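Local coordinates for protein Polyphosphate:AMP phosphotransferase (Pseudomonas aeruginosa PAO1, PDB 3CZP) that transfers phosphate from inorganic polyphosphate to AMP to make ADP, and less efficiently to GMP to make GDP, with magnesium as cofactor, at residues 416-419 / 420-424. Numbering follows the deposited sequence.
Sequences QTQM and ERFKE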
ATOM      1  N   GLN A 416      -7.419  25.158 -32.986  1.00 35.18           N
ATOM      2  CA  GLN A 416      -7.033  26.549 -33.090  1.00 36.44           C
ATOM      3  C   GLN A 416      -6.778  27.133 -31.705  1.00 37.30           C
ATOM      4  O   GLN A 416      -5.783  27.813 -31.497  1.00 37.15           O
ATOM      5  CB  GLN A 416      -8.131  27.359 -33.830  1.00 35.84           C
ATOM      6  CG  GLN A 416      -8.309  27.087 -35.397  1.00 33.75           C
ATOM      7  CD  GLN A 416      -9.215  25.870 -35.721  1.00 31.41           C
ATOM      8  OE1 GLN A 416      -9.621  25.126 -34.833  1.00 31.97           O
ATOM      9  NE2 GLN A 416      -9.532  25.690 -36.985  1.00 32.11           N
ATOM     10  N   THR A 417      -7.675  26.855 -30.764  1.00 38.72           N
ATOM     11  CA  THR A 417      -7.507  27.265 -29.344  1.00 39.68           C
ATOM     12  C   THR A 417      -6.352  26.533 -28.642  1.00 41.55           C
ATOM     13  O   THR A 417      -5.585  27.127 -27.868  1.00 42.20           O
ATOM     14  CB  THR A 417      -8.816  27.052 -28.555  1.00 40.23           C
ATOM     15  OG1 THR A 417      -9.787  27.988 -29.028  1.00 40.34           O
ATOM     16  CG2 THR A 417      -8.617  27.226 -27.051  1.00 38.97           C
ATOM     17  N   GLN A 418      -6.180  25.259 -28.953  1.00 42.39           N
ATOM     18  CA  GLN A 418      -5.036  24.546 -28.436  1.00 43.16           C
ATOM     19  C   GLN A 418      -3.768  25.284 -28.772  1.00 44.85           C
ATOM     20  O   GLN A 418      -2.955  25.536 -27.896  1.00 46.18           O
ATOM     21  CB  GLN A 418      -4.948  23.150 -29.024  1.00 42.93           C
ATOM     22  CG  GLN A 418      -4.117  22.241 -28.181  1.00 42.56           C
ATOM     23  CD  GLN A 418      -4.043  20.884 -28.751  1.00 43.33           C
ATOM     24  OE1 GLN A 418      -3.622  20.732 -29.888  1.00 43.83           O
ATOM     25  NE2 GLN A 418      -4.488  19.863 -27.994  1.00 40.42           N
HETATM   26  N   MSE A 419      -3.596  25.636 -30.044  1.00 44.57           N
HETATM   27  CA  MSE A 419      -2.374  26.259 -30.481  1.00 46.98           C
HETATM   28  C   MSE A 419      -2.086  27.636 -29.865  1.00 46.48           C
HETATM   29  O   MSE A 419      -0.911  27.970 -29.636  1.00 45.79           O
HETATM   30  CB  MSE A 419      -2.410  26.420 -31.983  1.00 45.77           C
HETATM   31  CG  MSE A 419      -1.212  27.086 -32.570  1.00 46.92           C
HETATM   32 SE   MSE A 419      -1.855  27.599 -34.325  0.60 52.80          SE
HETATM   33  CE  MSE A 419      -3.729  28.191 -33.910  1.00 50.32           C
ATOM     34  N   GLU A 420      -3.141  28.433 -29.670  1.00 46.98           N
ATOM     35  CA  GLU A 420      -3.079  29.696 -28.926  1.00 47.23           C
ATOM     36  C   GLU A 420      -2.536  29.429 -27.545  1.00 47.51           C
ATOM     37  O   GLU A 420      -1.711  30.181 -27.025  1.00 48.33           O
ATOM     38  CB  GLU A 420      -4.475  30.288 -28.746  1.00 46.50           C
ATOM     39  CG  GLU A 420      -5.067  30.958 -29.976  1.00 48.91           C
ATOM     40  CD  GLU A 420      -6.544  31.352 -29.752  1.00 49.28           C
ATOM     41  OE1 GLU A 420      -7.190  30.858 -28.786  1.00 53.77           O
ATOM     42  OE2 GLU A 420      -7.052  32.149 -30.524  1.00 50.08           O
ATOM     43  N   ARG A 421      -3.016  28.354 -26.932  1.00 46.70           N
ATOM     44  CA  ARG A 421      -2.587  28.046 -25.583  1.00 46.46           C
ATOM     45  C   ARG A 421      -1.151  27.505 -25.574  1.00 46.76           C
ATOM     46  O   ARG A 421      -0.405  27.776 -24.642  1.00 46.67           O
ATOM     47  CB  ARG A 421      -3.606  27.105 -24.913  1.00 45.97           C
ATOM     48  CG  ARG A 421      -5.014  27.774 -24.769  1.00 44.43           C
ATOM     49  CD  ARG A 421      -5.935  27.008 -23.793  1.00 44.79           C
ATOM     50  NE  ARG A 421      -7.235  27.657 -23.637  1.00 43.21           N
ATOM     51  CZ  ARG A 421      -8.288  27.095 -23.052  1.00 42.61           C
ATOM     52  NH1 ARG A 421      -8.199  25.886 -22.518  1.00 46.13           N
ATOM     53  NH2 ARG A 421      -9.418  27.754 -22.933  1.00 40.72           N
ATOM     54  N   PHE A 422      -0.754  26.795 -26.637  1.00 47.23           N
ATOM     55  CA  PHE A 422       0.615  26.270 -26.752  1.00 47.16           C
ATOM     56  C   PHE A 422       1.603  27.411 -26.943  1.00 47.33           C
ATOM     57  O   PHE A 422       2.713  27.349 -26.438  1.00 47.11           O
ATOM     58  CB  PHE A 422       0.729  25.258 -27.897  1.00 47.54           C
ATOM     59  CG  PHE A 422       0.260  23.849 -27.553  1.00 48.14           C
ATOM     60  CD1 PHE A 422      -0.515  23.574 -26.429  1.00 48.08           C
ATOM     61  CD2 PHE A 422       0.576  22.793 -28.405  1.00 49.73           C
ATOM     62  CE1 PHE A 422      -0.942  22.268 -26.158  1.00 48.17           C
ATOM     63  CE2 PHE A 422       0.156  21.500 -28.141  1.00 48.82           C
ATOM     64  CZ  PHE A 422      -0.603  21.235 -27.009  1.00 48.18           C
ATOM     65  N   LYS A 423       1.187  28.454 -27.645  1.00 47.59           N
ATOM     66  CA  LYS A 423       2.008  29.646 -27.803  1.00 48.47           C
ATOM     67  C   LYS A 423       2.041  30.466 -26.504  1.00 48.87           C
ATOM     68  O   LYS A 423       3.121  30.859 -26.070  1.00 48.48           O
ATOM     69  CB  LYS A 423       1.560  30.477 -29.018  1.00 48.22           C
ATOM     70  CG  LYS A 423       1.634  29.692 -30.317  1.00 47.88           C
ATOM     71  CD  LYS A 423       1.509  30.558 -31.549  1.00 48.06           C
ATOM     72  CE  LYS A 423       0.079  31.002 -31.828  1.00 47.85           C
ATOM     73  NZ  LYS A 423       0.085  31.917 -33.061  1.00 47.54           N
ATOM     74  N   GLU A 424       0.892  30.676 -25.857  1.00 49.19           N
ATOM     75  CA  GLU A 424       0.872  31.456 -24.605  1.00 49.66           C
ATOM     76  C   GLU A 424       1.760  30.832 -23.528  1.00 50.02           C
ATOM     77  O   GLU A 424       2.455  31.534 -22.805  1.00 49.53           O
ATOM     78  CB  GLU A 424      -0.556  31.651 -24.074  1.00 49.18           C
ATOM     79  CG  GLU A 424      -0.678  32.650 -22.901  1.00 49.54           C
ATOM     80  CD  GLU A 424       0.023  34.007 -23.151  1.00 51.04           C
ATOM     81  OE1 GLU A 424      -0.129  34.601 -24.251  1.00 50.31           O
ATOM     82  OE2 GLU A 424       0.745  34.485 -22.238  1.00 52.76           O
TER
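Glu420, Arg421, Phe422 and Lys423 each give their backbone N-H to the carbonyl four residues back, the bond from Phe422 N to Gln418 O being 2.8 Å and lying in the carbonyl plane. This i to i+4 ladder belongs to alpha-helix 415-427, which follows strand 404-412 of the parallel sheet in the second PPK2 domain, a member of the P-loop NTPase clan. Three pairs, Thr417 and Arg421, Gln418 and Phe422, Met419 and Lys423, lie side by side.

On the buried side, Gln418 CG stands 4.0 Å from the centroid of the Phe422 ring, a CH-pi contact over one face but offset toward the rim. With CG anti to the backbone N (chi1 -159°), the extended chain carries the amide alongside the ring, and chi3 (57°) leaves the two planes 11° apart, stacked. Glutamine suits the place because its CG methylene packs on the aromatic face while its amide reaches polar partners: OE1 bonds Arg443 and NE2 the carbonyl of Asp309. Trp440 meets the Phe422 ring edge-to-face.

Arg421 is likewise buried, and its long, extended chain carries the charge off the helix: NH1 bonds the carbonyl of Ala310, which like Asp309 lies in the P-loop (Walker A) turn after strand 300-307, and NH2 that of Ala472, after strand 467-471.

Toward solvent, the aliphatic part of Lys423 packs along the helix, its CE a loose 4.2 Å from CG of selenomethionine Met419, while the chain leads to the exposed side.

Thr417 donates its backbone N-H to Asp414 OD1, just ahead of the helix; its short, branched side chain lays methyl CG2 over one face of the Arg421 guanidinium, 3.7 Å from Arg421 NE.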